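Local coordinates for protein FAD-dependent oxidoreductase (Actinomadura kijaniata, PDB 3M9V) that is probably a flavin-dependent oxidoreductase of the acyl-CoA dehydrogenase family that acts on a dTDP-linked sugar in the biosynthesis of D-kijanose, at residues 251-256 with 335-340; 78-83 with 317-322; 44-49 with 218-223; 49-54 with 172-177. All blocks are in the same frame, centred on the assembly; numbering follows the deposited sequence. Where two conformers were deposited one is given.

In the fold
The first segments of the contacts follow the chain in the order 44-49, 49-54, 78-83 and 251-256. Contacts 3 and 4 share Gly49, lie about 9 Å apart between centres, and join the N-terminal helical region to loops of the middle beta domain; contact 4 lies within contact 3 along the chain. Contact 2 ties the start of helix 81-94 to helix 291-323 of the C-terminal helical region, and contact 1 packs helix 253-260 against helix 329-362 beside the dTDP. Contacts 1 and 2 touch, their centres about 12 Å apart. Between centres, 27 to 31 Å separates this pair from contacts 3 and 4, across the chain's middle. All three regions of the fold are thus joined.

Contact 1: 251-256 with 335-340; sequences AVLAGQ and QMMRHF. With TYD (thymidine-5'-diphosphate), chain B.
Two methionines of helix 329-362 reach toward the N-terminal part of helix 253-260. Met337 sets CG anti to its backbone N (chi1 -176°) and then bends at chi2 and chi3, which brings its methyl CE up to that helix, 3.5 Å from Leu253 O and 3.8 Å from Gln256 CB. Nearer the backbone, Met337 CB meets Leu253 CB at 3.9 Å. One position earlier, Met336 lays its sulfur against a methyl group, SD to Ala254 CB 3.7 Å, and its bent end places CE near the carbonyl oxygen of Ala254. Gln256 serves both sides: CB rests on Met337, while the chain runs out extended to the nucleotide, where NE2 donates to TYD O2B (2.9 Å, angle 165°). Val252 CG1 lies against the same phosphate oxygen, and Ala254 CB, already touching Met336, also faces TYD O4 at 3.7 Å. A leucine in place of Gln256 would probably leave O2B without this amide donor, one grip fewer on the diphosphate. Gly255 passes close to the sugar, CA to TYD O4' 3.4 Å, where a CB would clash. Ser259 and Arg332 also bond the ligand, so this helix pair forms one wall of the dTDP pocket.

Contact 2: 78-83 with 317-322; sequences VDRLYD and AADALS
Leu81 and Asp319 bring their CA atoms within 6.1 Å where the loop 78-80 turns into helix 81-94 and passes the middle of segment 317-322, helical throughout. The carboxylate of Asp319 grips the new helix by two successive backbone amides: OD1 accepts from Leu81 N through its syn lone pair (2.7 Å), and OD2 accepts from Tyr82 N (2.9 Å, 164°), on the syn side but 24° out of the carboxylate plane. Asp319 CG stands anti to its own carbonyl carbon, presenting both oxygens to the helix start, where the positive end of the helix dipole would be expected to favour the negative charge. Water 1 joins OD1 to Asp79 O, and water 2 donates to OD2 while holding only a weak bond with Arg80 NH1. The aliphatic part of Arg80 crosses the carboxylate at a slant, CB to Asp319 OD2 3.4 Å, its guanidinium plane turned 76° from the carboxylate. Next to these bonds, Leu81 CD1 touches Ala318 CB at 4.1 Å. Tyr82 leads away to bond Leu16 N through OH. Helix 291-323 touches helix 81-94 through Leu315 as well, and packs Leu321 on helix 329-362.

Contact 3: 44-49 with 218-223; sequences EHDRDG and GMRASG
Gly49 and Arg220 bring their CA atoms to 4.9 Å where helix 35-48 ends, Gly49 leaving it with positive phi, against a type I beta turn from Met219 to Ser222. This joins the N-terminal helical region of the acyl-CoA dehydrogenase fold to the loop preceding strand 225-234 of its middle beta domain. Arg220 carries the contact: bent at chi3 (57°), it sends its guanidinium to the carbonyl oxygens at the helix's C-terminal end. NE donates to Asp46 O (2.7 Å, 165°) almost straight on, the acceptor in the guanidinium plane, and NH2 adds a weak bond to Arg47 O at 3.4 Å. A cation here would be expected to suit the negative end of the helix dipole. NH1 turns to Asp215 in a salt bridge. The Asp46 carboxylate stands nearly perpendicular to the guanidinium, OD1 touching Arg220 CD at 3.4 Å, while OD2 forms its salt bridge with Arg378. Beside these groups, His45 CB packs on Ala221 CB at 3.8 Å. Within the turn, Met219 O accepts from both Ser222 N and Ser222 OG. Water 3 bridges the segments, donating to Asp46 OD1 at 2.7 Å and accepting from Arg220 N at 2.8 Å.

Contact 4: 49-54 with 172-177; sequences GTFPTD and VSMAPV
Phe51 pushes its ring against Met174, Pro176 and Val177, which touch different atoms of the ring. The first torsion of Phe51 (chi1 -174°) carries the ring away from the backbone N, so that it projects from the loop before helix 53-61 onto the bend after strand 163-172. Its CE2 lies 3.7 Å from Val177 CG1 and equally near CG2, so both branches of the valine hold that corner, the two side chains crossing at about a right angle. At the far end of the ring, CZ meets Met174 CG at 4.0 Å and CE1 comes to 3.9 Å from Met174 CA, the backbone itself forming part of the seat. Pro176 CB approaches nearer the root, 4.2 Å from Phe51 CG. The ring also has its own neighbour, Pro52 CD, over one face and toward the rim, and it meets the ring of Phe56.

The bend is a type II beta turn from Val172 to Ala175, with Met174 at positive phi; although its CB points away from segment 49-54, the methionine chain still passes the ring and continues to helix 96-118. An alanine at Phe51 is likely to open a gap between Met174 and Val177 and deprive both of their shared aromatic partner. The same bend holds Ser173, which binds FMN in another structure of the protein, though none is bound to this chain. Its backbone is held separately, by Met174 with Ser222. No hydrogen bond crosses between the two segments, so their attachment rests on apolar contact and shape.

Contact 1: 251-256 with 335-340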
loop_
_atom_site.group_PDB
_atom_site.type_symbol
_atom_site.label_atom_id
_atom_site.label_comp_id
_atom_site.label_asym_id
_atom_site.label_seq_id
_atom_site.Cartn_x
_atom_site.Cartn_y
_atom_site.Cartn_z
ATOM N N ALA A 251 7.578 32.326 -12.594
ATOM C CA ALA A 251 6.572 32.474 -13.641
ATOM C C ALA A 251 6.802 31.468 -14.769
ATOM O O ALA A 251 5.872 31.111 -15.499
ATOM C CB ALA A 251 6.542 33.904 -14.207
ATOM N N VAL A 252 8.045 31.013 -14.871
ATOM C CA VAL A 252 8.505 30.101 -15.924
ATOM C C VAL A 252 7.959 28.681 -15.731
ATOM O O VAL A 252 7.839 27.905 -16.676
ATOM C CB VAL A 252 10.052 30.126 -15.931
ATOM C CG1 VAL A 252 10.686 28.833 -16.399
ATOM C CG2 VAL A 252 10.521 31.299 -16.792
ATOM N N LEU A 253 7.598 28.379 -14.490
ATOM C CA LEU A 253 6.940 27.127 -14.161
ATOM C C LEU A 253 5.686 26.978 -14.999
ATOM O O LEU A 253 5.298 25.846 -15.273
ATOM C CB LEU A 253 6.619 27.035 -12.662
ATOM C CG LEU A 253 7.910 27.083 -11.832
ATOM C CD1 LEU A 253 7.712 26.939 -10.315
ATOM C CD2 LEU A 253 8.997 26.119 -12.260
ATOM N N ALA A 254 5.062 28.079 -15.414
ATOM C CA ALA A 254 3.808 27.911 -16.136
ATOM C C ALA A 254 4.043 27.293 -17.510
ATOM O O ALA A 254 3.224 26.483 -17.957
ATOM C CB ALA A 254 3.080 29.225 -16.341
ATOM N N GLY A 255 5.111 27.702 -18.187
ATOM C CA GLY A 255 5.435 27.158 -19.501
ATOM C C GLY A 255 5.859 25.698 -19.402
ATOM O O GLY A 255 5.519 24.882 -20.264
ATOM N N GLN A 256 6.600 25.357 -18.349
ATOM C CA GLN A 256 6.975 23.962 -18.168
ATOM C C GLN A 256 5.777 23.076 -17.896
ATOM O O GLN A 256 5.772 21.876 -18.204
ATOM C CB GLN A 256 7.985 23.837 -17.034
ATOM C CG GLN A 256 9.292 24.482 -17.423
ATOM C CD GLN A 256 10.155 24.711 -16.217
ATOM O OE1 GLN A 256 10.016 24.044 -15.191
ATOM N NE2 GLN A 256 11.055 25.675 -16.325
ATOM N N GLN A 335 1.295 27.810 -8.911
ATOM C CA GLN A 335 0.062 27.062 -8.769
ATOM C C GLN A 335 -0.047 26.027 -9.882
ATOM O O GLN A 335 -0.470 24.910 -9.633
ATOM C CB GLN A 335 -1.127 28.023 -8.779
ATOM C CG GLN A 335 -1.229 28.618 -7.393
ATOM C CD GLN A 335 -2.480 29.435 -7.215
ATOM O OE1 GLN A 335 -3.565 29.096 -7.696
ATOM N NE2 GLN A 335 -2.330 30.537 -6.489
ATOM N N MET A 336 0.324 26.387 -11.106
ATOM C CA MET A 336 0.221 25.433 -12.204
ATOM C C MET A 336 1.114 24.225 -11.952
ATOM O O MET A 336 0.664 23.087 -12.077
ATOM C CB MET A 336 0.530 26.109 -13.528
ATOM C CG MET A 336 -0.584 27.086 -13.936
ATOM S SD MET A 336 -0.251 27.873 -15.534
ATOM C CE MET A 336 -0.384 26.500 -16.668
ATOM N N MET A 337 2.333 24.470 -11.494
ATOM C CA MET A 337 3.270 23.388 -11.242
ATOM C C MET A 337 2.877 22.486 -10.060
ATOM O O MET A 337 3.066 21.269 -10.053
ATOM C CB MET A 337 4.684 23.967 -11.101
ATOM C CG MET A 337 5.737 22.888 -10.929
ATOM S SD MET A 337 5.946 21.831 -12.398
ATOM C CE MET A 337 6.393 22.876 -13.771
ATOM N N ARG A 338 2.291 23.091 -9.039
ATOM C CA ARG A 338 1.775 22.344 -7.903
ATOM C C ARG A 338 0.606 21.432 -8.307
ATOM O O ARG A 338 0.598 20.265 -7.947
ATOM C CB ARG A 338 1.300 23.329 -6.828
ATOM C CG ARG A 338 0.692 22.618 -5.605
ATOM C CD ARG A 338 1.804 22.232 -4.640
ATOM N NE ARG A 338 1.407 21.920 -3.259
ATOM C CZ ARG A 338 1.264 22.819 -2.290
ATOM N NH1 ARG A 338 1.432 24.107 -2.542
ATOM N NH2 ARG A 338 0.932 22.439 -1.067
ATOM N N HIS A 339 -0.390 21.927 -9.033
ATOM C CA HIS A 339 -1.381 21.017 -9.601
ATOM C C HIS A 339 -0.750 19.893 -10.414
ATOM O O HIS A 339 -1.149 18.749 -10.208
ATOM C CB HIS A 339 -2.383 21.702 -10.533
ATOM C CG HIS A 339 -3.425 22.507 -9.813
ATOM N ND1 HIS A 339 -4.570 21.947 -9.286
ATOM C CD2 HIS A 339 -3.490 23.834 -9.537
ATOM C CE1 HIS A 339 -5.317 22.899 -8.750
ATOM N NE2 HIS A 339 -4.673 24.049 -8.870
ATOM N N PHE A 340 0.176 20.213 -11.323
ATOM C CA PHE A 340 0.886 19.235 -12.162
ATOM C C PHE A 340 1.574 18.208 -11.264
ATOM O O PHE A 340 1.383 16.991 -11.403
ATOM C CB PHE A 340 1.884 19.953 -13.094
ATOM C CG PHE A 340 2.666 19.078 -14.050
ATOM C CD1 PHE A 340 2.327 17.748 -14.325
ATOM C CD2 PHE A 340 3.800 19.607 -14.681
ATOM C CE1 PHE A 340 3.074 16.970 -15.235
ATOM C CE2 PHE A 340 4.599 18.822 -15.541
ATOM C CZ PHE A 340 4.223 17.493 -15.824
HETATM P PA TYD B . 9.496 25.265 -21.660
HETATM O O1A TYD B . 10.583 25.091 -22.704
HETATM O O2A TYD B . 8.824 24.059 -21.030
HETATM O O3A TYD B . 10.031 26.236 -20.499
HETATM P PB TYD B . 11.625 26.386 -20.347
HETATM O O1B TYD B . 12.141 24.974 -20.558
HETATM O O2B TYD B . 11.663 26.847 -18.904
HETATM O O3B TYD B . 11.964 27.414 -21.412
HETATM O "O5'" TYD B . 8.363 26.300 -22.158
HETATM C "C5'" TYD B . 8.621 27.682 -22.400
HETATM C "C4'" TYD B . 7.468 27.939 -23.361
HETATM O "O4'" TYD B . 6.223 27.904 -22.676
HETATM C "C3'" TYD B . 7.530 29.271 -24.085
HETATM O "O3'" TYD B . 7.736 28.847 -25.435
HETATM C "C2'" TYD B . 6.108 29.806 -24.022
HETATM C "C1'" TYD B . 5.262 28.757 -23.305
HETATM N N1 TYD B . 4.441 29.381 -22.258
HETATM C C2 TYD B . 3.132 29.147 -22.192
HETATM O O2 TYD B . 2.599 28.398 -23.046
HETATM N N3 TYD B . 2.398 29.735 -21.222
HETATM C C4 TYD B . 2.972 30.547 -20.304
HETATM O O4 TYD B . 2.269 31.074 -19.416
HETATM C C5 TYD B . 4.332 30.800 -20.364
HETATM C C5M TYD B . 5.062 31.696 -19.399
HETATM C C6 TYD B . 5.052 30.181 -21.376
#

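Contact 2: 78-83 with 317-322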
loop_
_atom_site.group_PDB
_atom_site.type_symbol
_atom_site.label_atom_id
_atom_site.label_comp_id
_atom_site.label_asym_id
_atom_site.label_seq_id
_atom_site.Cartn_x
_atom_site.Cartn_y
_atom_site.Cartn_z
ATOM N N VAL A 78 -7.253 23.360 -31.383
ATOM C CA VAL A 78 -7.336 22.754 -30.049
ATOM C C VAL A 78 -6.483 23.581 -29.102
ATOM O O VAL A 78 -5.296 23.805 -29.331
ATOM C CB VAL A 78 -6.919 21.268 -30.022
ATOM C CG1 VAL A 78 -6.979 20.716 -28.586
ATOM C CG2 VAL A 78 -7.852 20.481 -30.945
ATOM N N ASP A 79 -7.083 24.097 -28.040
ATOM C CA ASP A 79 -6.292 24.916 -27.138
ATOM C C ASP A 79 -6.487 24.540 -25.677
ATOM O O ASP A 79 -5.893 25.219 -24.846
ATOM C CB ASP A 79 -6.621 26.393 -27.334
ATOM C CG ASP A 79 -8.026 26.714 -26.877
ATOM O OD1 ASP A 79 -8.873 25.818 -26.670
ATOM O OD2 ASP A 79 -8.295 27.911 -26.710
ATOM N N ARG A 80 -7.227 23.476 -25.351
ATOM C CA ARG A 80 -7.250 22.997 -23.964
ATOM C C ARG A 80 -6.295 21.830 -23.712
ATOM O O ARG A 80 -6.317 20.819 -24.423
ATOM C CB ARG A 80 -8.628 22.446 -23.609
ATOM C CG ARG A 80 -9.806 23.405 -23.606
ATOM C CD ARG A 80 -9.667 24.573 -22.668
ATOM N NE ARG A 80 -10.820 25.431 -22.944
ATOM C CZ ARG A 80 -11.975 25.374 -22.289
ATOM N NH1 ARG A 80 -12.139 24.533 -21.275
ATOM N NH2 ARG A 80 -12.958 26.198 -22.612
ATOM N N LEU A 81 -5.521 21.929 -22.633
ATOM C CA LEU A 81 -4.703 20.785 -22.239
ATOM C C LEU A 81 -5.572 19.555 -21.978
ATOM O O LEU A 81 -5.197 18.407 -22.227
ATOM C CB LEU A 81 -3.891 21.169 -21.003
ATOM C CG LEU A 81 -2.756 22.173 -21.306
ATOM C CD1 LEU A 81 -2.461 22.862 -19.980
ATOM C CD2 LEU A 81 -1.498 21.500 -21.869
ATOM N N TYR A 82 -6.742 19.806 -21.406
ATOM C CA TYR A 82 -7.637 18.727 -21.059
ATOM C C TYR A 82 -7.971 18.006 -22.354
ATOM O O TYR A 82 -7.930 16.792 -22.371
ATOM C CB TYR A 82 -8.901 19.283 -20.416
ATOM C CG TYR A 82 -9.881 18.242 -19.917
ATOM C CD1 TYR A 82 -9.873 17.886 -18.566
ATOM C CD2 TYR A 82 -10.797 17.646 -20.771
ATOM C CE1 TYR A 82 -10.747 16.951 -18.047
ATOM C CE2 TYR A 82 -11.691 16.697 -20.257
ATOM C CZ TYR A 82 -11.651 16.384 -18.900
ATOM O OH TYR A 82 -12.516 15.500 -18.303
ATOM N N ASP A 83 -8.322 18.701 -23.433
ATOM C CA ASP A 83 -8.658 17.935 -24.623
ATOM C C ASP A 83 -7.467 17.250 -25.269
ATOM O O ASP A 83 -7.670 16.197 -25.883
ATOM C CB ASP A 83 -9.345 18.784 -25.696
ATOM C CG ASP A 83 -10.756 19.146 -25.289
ATOM O OD1 ASP A 83 -11.225 18.581 -24.284
ATOM O OD2 ASP A 83 -11.397 19.965 -25.961
ATOM N N ALA A 317 -7.845 22.394 -13.918
ATOM C CA ALA A 317 -7.250 23.479 -13.169
ATOM C C ALA A 317 -6.126 24.143 -13.957
ATOM O O ALA A 317 -5.999 25.363 -13.934
ATOM C CB ALA A 317 -6.735 22.970 -11.842
ATOM N N ALA A 318 -5.281 23.354 -14.616
ATOM C CA ALA A 318 -4.193 23.938 -15.386
ATOM C C ALA A 318 -4.712 24.806 -16.536
ATOM O O ALA A 318 -4.135 25.870 -16.785
ATOM C CB ALA A 318 -3.234 22.865 -15.911
ATOM N N ASP A 319 -5.769 24.376 -17.217
ATOM C CA ASP A 319 -6.382 25.136 -18.308
ATOM C C ASP A 319 -6.935 26.480 -17.817
ATOM O O ASP A 319 -6.734 27.503 -18.481
ATOM C CB ASP A 319 -7.516 24.319 -18.951
ATOM C CG ASP A 319 -7.031 23.382 -20.050
ATOM O OD1 ASP A 319 -5.950 23.658 -20.630
ATOM O OD2 ASP A 319 -7.709 22.367 -20.367
ATOM N N ALA A 320 -7.628 26.490 -16.670
ATOM C CA ALA A 320 -8.126 27.717 -16.027
ATOM C C ALA A 320 -6.997 28.684 -15.687
ATOM O O ALA A 320 -7.064 29.855 -16.039
ATOM C CB ALA A 320 -8.968 27.408 -14.757
ATOM N N LEU A 321 -5.955 28.225 -15.010
ATOM C CA LEU A 321 -4.849 29.110 -14.681
ATOM C C LEU A 321 -4.091 29.569 -15.931
ATOM O O LEU A 321 -3.616 30.704 -16.002
ATOM C CB LEU A 321 -3.866 28.433 -13.735
ATOM C CG LEU A 321 -4.466 28.185 -12.349
ATOM C CD1 LEU A 321 -3.654 27.054 -11.739
ATOM C CD2 LEU A 321 -4.286 29.453 -11.551
ATOM N N SER A 322 -3.998 28.688 -16.921
ATOM C CA SER A 322 -3.301 29.015 -18.156
ATOM C C SER A 322 -3.966 30.196 -18.862
ATOM O O SER A 322 -3.300 31.122 -19.315
ATOM C CB SER A 322 -3.341 27.819 -19.108
ATOM O OG SER A 322 -2.400 28.041 -20.131
HETATM O O HOH W 1 -5.047 25.672 -22.153
HETATM O O HOH W 2 -10.151 22.470 -19.503
#

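Contact 3: 44-49 with 218-223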
loop_
_atom_site.group_PDB
_atom_site.type_symbol
_atom_site.label_atom_id
_atom_site.label_comp_id
_atom_site.label_asym_id
_atom_site.label_seq_id
_atom_site.Cartn_x
_atom_site.Cartn_y
_atom_site.Cartn_z
ATOM N N GLU A 44 5.090 -5.183 -33.307
ATOM C CA GLU A 44 6.293 -5.334 -34.126
ATOM C C GLU A 44 7.241 -4.195 -33.757
ATOM O O GLU A 44 8.449 -4.408 -33.626
ATOM C CB GLU A 44 5.906 -5.192 -35.602
ATOM C CG GLU A 44 7.078 -4.903 -36.542
ATOM C CD GLU A 44 6.675 -4.207 -37.849
ATOM O OE1 GLU A 44 7.416 -3.304 -38.308
ATOM O OE2 GLU A 44 5.616 -4.546 -38.428
ATOM N N HIS A 45 6.748 -2.964 -33.643
ATOM C CA HIS A 45 7.672 -1.857 -33.351
ATOM C C HIS A 45 8.310 -1.943 -31.960
ATOM O O HIS A 45 9.447 -1.525 -31.748
ATOM C CB HIS A 45 6.981 -0.514 -33.556
ATOM C CG HIS A 45 6.691 -0.238 -35.002
ATOM N ND1 HIS A 45 7.691 -0.120 -35.947
ATOM C CD2 HIS A 45 5.522 -0.113 -35.674
ATOM C CE1 HIS A 45 7.156 0.128 -37.129
ATOM N NE2 HIS A 45 5.840 0.130 -36.990
ATOM N N ASP A 46 7.550 -2.454 -30.998
ATOM C CA ASP A 46 8.106 -2.719 -29.679
ATOM C C ASP A 46 9.186 -3.794 -29.711
ATOM O O ASP A 46 10.232 -3.678 -29.079
ATOM C CB ASP A 46 6.972 -3.138 -28.741
ATOM C CG ASP A 46 7.482 -3.614 -27.395
ATOM O OD1 ASP A 46 7.983 -2.840 -26.560
ATOM O OD2 ASP A 46 7.395 -4.814 -27.117
ATOM N N ARG A 47 8.906 -4.887 -30.412
ATOM C CA ARG A 47 9.869 -5.971 -30.501
ATOM C C ARG A 47 11.155 -5.428 -31.116
ATOM O O ARG A 47 12.234 -5.528 -30.534
ATOM C CB ARG A 47 9.230 -7.073 -31.344
ATOM C CG ARG A 47 10.140 -8.251 -31.626
ATOM C CD ARG A 47 9.406 -9.310 -32.474
ATOM N NE ARG A 47 7.961 -9.308 -32.218
ATOM C CZ ARG A 47 7.013 -9.100 -33.132
ATOM N NH1 ARG A 47 7.349 -8.875 -34.394
ATOM N NH2 ARG A 47 5.724 -9.116 -32.801
ATOM N N ASP A 48 11.061 -4.779 -32.267
ATOM C CA ASP A 48 12.272 -4.331 -32.951
ATOM C C ASP A 48 12.816 -3.001 -32.442
ATOM O O ASP A 48 13.928 -2.671 -32.810
ATOM C CB ASP A 48 12.037 -4.115 -34.452
ATOM C CG ASP A 48 11.508 -5.360 -35.160
ATOM O OD1 ASP A 48 11.824 -6.477 -34.711
ATOM O OD2 ASP A 48 10.767 -5.210 -36.151
ATOM N N GLY A 49 12.062 -2.207 -31.684
ATOM C CA GLY A 49 12.601 -0.944 -31.177
ATOM C C GLY A 49 12.633 0.127 -32.256
ATOM O O GLY A 49 13.567 0.917 -32.325
ATOM N N GLY A 218 10.682 -0.034 -21.829
ATOM C CA GLY A 218 9.439 0.257 -22.556
ATOM C C GLY A 218 9.539 1.522 -23.405
ATOM O O GLY A 218 10.641 2.062 -23.546
ATOM N N MET A 219 8.409 2.016 -23.924
ATOM C CA MET A 219 8.351 3.152 -24.858
ATOM C C MET A 219 9.350 2.876 -25.997
ATOM O O MET A 219 10.038 3.776 -26.499
ATOM C CB MET A 219 8.619 4.518 -24.197
ATOM C CG MET A 219 7.599 4.966 -23.117
ATOM S SD MET A 219 5.901 4.886 -23.789
ATOM C CE MET A 219 4.954 5.474 -22.383
ATOM N N ARG A 220 9.419 1.608 -26.389
ATOM C CA ARG A 220 10.481 1.175 -27.282
ATOM C C ARG A 220 10.412 1.800 -28.668
ATOM O O ARG A 220 11.445 1.967 -29.326
ATOM C CB ARG A 220 10.622 -0.352 -27.297
ATOM C CG ARG A 220 11.294 -0.848 -26.033
ATOM C CD ARG A 220 11.348 -2.386 -26.010
ATOM N NE ARG A 220 12.050 -2.887 -27.188
ATOM C CZ ARG A 220 13.366 -2.847 -27.390
ATOM N NH1 ARG A 220 14.216 -2.351 -26.492
ATOM N NH2 ARG A 220 13.835 -3.325 -28.535
ATOM N N ALA A 221 9.208 2.178 -29.075
ATOM C CA ALA A 221 8.990 2.696 -30.418
ATOM C C ALA A 221 8.959 4.218 -30.446
ATOM O O ALA A 221 8.601 4.793 -31.489
ATOM C CB ALA A 221 7.690 2.163 -31.026
ATOM N N SER A 222 9.312 4.874 -29.341
ATOM C CA SER A 222 9.040 6.314 -29.233
ATOM C C SER A 222 10.150 7.171 -29.829
ATOM O O SER A 222 10.043 8.412 -29.884
ATOM C CB SER A 222 8.833 6.753 -27.771
ATOM O OG SER A 222 9.994 6.465 -27.006
ATOM N N GLY A 223 11.214 6.512 -30.272
ATOM C CA GLY A 223 12.316 7.227 -30.936
ATOM C C GLY A 223 13.062 8.197 -30.034
ATOM O O GLY A 223 13.385 9.323 -30.444
HETATM O O HOH W 3 7.578 -0.381 -25.651
HETATM O O HOH W 4 12.007 3.811 -31.138
#

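Contact 4: 49-54 with 172-177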
loop_
_atom_site.group_PDB
_atom_site.type_symbol
_atom_site.label_atom_id
_atom_site.label_comp_id
_atom_site.label_asym_id
_atom_site.label_seq_id
_atom_site.Cartn_x
_atom_site.Cartn_y
_atom_site.Cartn_z
ATOM N N GLY A 49 12.062 -2.207 -31.684
ATOM C CA GLY A 49 12.601 -0.944 -31.177
ATOM C C GLY A 49 12.633 0.127 -32.256
ATOM O O GLY A 49 13.567 0.917 -32.325
ATOM N N THR A 50 11.637 0.157 -33.137
ATOM C CA THR A 50 11.733 1.023 -34.305
ATOM C C THR A 50 10.544 1.973 -34.297
ATOM O O THR A 50 9.454 1.661 -33.811
ATOM C CB THR A 50 11.666 0.216 -35.634
ATOM O OG1 THR A 50 10.442 -0.528 -35.682
ATOM C CG2 THR A 50 12.865 -0.728 -35.799
ATOM N N PHE A 51 10.763 3.155 -34.854
ATOM C CA PHE A 51 9.784 4.224 -34.766
ATOM C C PHE A 51 8.721 3.991 -35.854
ATOM O O PHE A 51 9.051 3.571 -36.961
ATOM C CB PHE A 51 10.528 5.549 -34.931
ATOM C CG PHE A 51 9.654 6.730 -34.717
ATOM C CD1 PHE A 51 9.431 7.218 -33.428
ATOM C CD2 PHE A 51 9.011 7.314 -35.805
ATOM C CE1 PHE A 51 8.570 8.293 -33.244
ATOM C CE2 PHE A 51 8.160 8.398 -35.625
ATOM C CZ PHE A 51 7.934 8.885 -34.344
ATOM N N PRO A 52 7.434 4.222 -35.558
ATOM C CA PRO A 52 6.441 3.936 -36.596
ATOM C C PRO A 52 6.326 5.091 -37.604
ATOM O O PRO A 52 5.417 5.912 -37.499
ATOM C CB PRO A 52 5.158 3.807 -35.769
ATOM C CG PRO A 52 5.341 4.878 -34.677
ATOM C CD PRO A 52 6.814 4.717 -34.311
ATOM N N THR A 53 7.252 5.193 -38.561
ATOM C CA THR A 53 7.300 6.370 -39.425
ATOM C C THR A 53 6.024 6.480 -40.248
ATOM O O THR A 53 5.570 7.584 -40.541
ATOM C CB THR A 53 8.493 6.334 -40.398
ATOM O OG1 THR A 53 8.469 5.081 -41.088
ATOM C CG2 THR A 53 9.814 6.490 -39.641
ATOM N N ASP A 54 5.417 5.348 -40.583
ATOM C CA ASP A 54 4.197 5.385 -41.403
ATOM C C ASP A 54 2.971 5.937 -40.681
ATOM O O ASP A 54 2.068 6.547 -41.280
ATOM C CB ASP A 54 3.811 3.981 -41.915
ATOM C CG ASP A 54 3.921 2.904 -40.837
ATOM O OD1 ASP A 54 3.046 2.020 -40.686
ATOM O OD2 ASP A 54 4.924 2.963 -40.097
ATOM N N VAL A 172 15.392 12.398 -26.655
ATOM C CA VAL A 172 14.608 13.321 -27.484
ATOM C C VAL A 172 13.575 12.521 -28.262
ATOM O O VAL A 172 13.879 12.015 -29.347
ATOM C CB VAL A 172 15.507 14.063 -28.494
ATOM C CG1 VAL A 172 14.659 15.071 -29.278
ATOM C CG2 VAL A 172 16.648 14.795 -27.734
ATOM N N SER A 173 12.360 12.398 -27.734
ATOM C CA SER A 173 11.350 11.567 -28.394
ATOM C C SER A 173 10.914 12.110 -29.762
ATOM O O SER A 173 10.894 13.331 -29.946
ATOM C CB SER A 173 10.103 11.467 -27.497
ATOM O OG SER A 173 10.465 10.881 -26.257
ATOM N N MET A 174 10.529 11.222 -30.675
ATOM C CA MET A 174 10.073 11.626 -32.007
ATOM C C MET A 174 11.219 12.085 -32.916
ATOM O O MET A 174 10.996 12.421 -34.087
ATOM C CB MET A 174 8.974 12.707 -31.945
ATOM C CG MET A 174 8.132 12.757 -33.238
ATOM S SD MET A 174 6.668 13.795 -33.155
ATOM C CE MET A 174 7.318 15.326 -32.494
ATOM N N ALA A 175 12.440 12.127 -32.383
ATOM C CA ALA A 175 13.573 12.626 -33.164
ATOM C C ALA A 175 13.726 12.001 -34.558
ATOM O O ALA A 175 14.130 12.644 -35.522
ATOM C CB ALA A 175 14.884 12.558 -32.370
ATOM N N PRO A 176 13.376 10.719 -34.703
ATOM C CA PRO A 176 13.602 10.136 -36.023
ATOM C C PRO A 176 12.864 10.818 -37.178
ATOM O O PRO A 176 13.349 10.755 -38.312
ATOM C CB PRO A 176 13.142 8.691 -35.828
ATOM C CG PRO A 176 13.558 8.431 -34.378
ATOM C CD PRO A 176 13.116 9.692 -33.676
ATOM N N VAL A 177 11.729 11.462 -36.930
ATOM C CA VAL A 177 11.023 12.120 -38.029
ATOM C C VAL A 177 11.087 13.631 -37.824
ATOM O O VAL A 177 10.402 14.384 -38.510
ATOM C CB VAL A 177 9.554 11.608 -38.207
ATOM C CG1 VAL A 177 9.528 10.114 -38.551
ATOM C CG2 VAL A 177 8.720 11.782 -36.937
#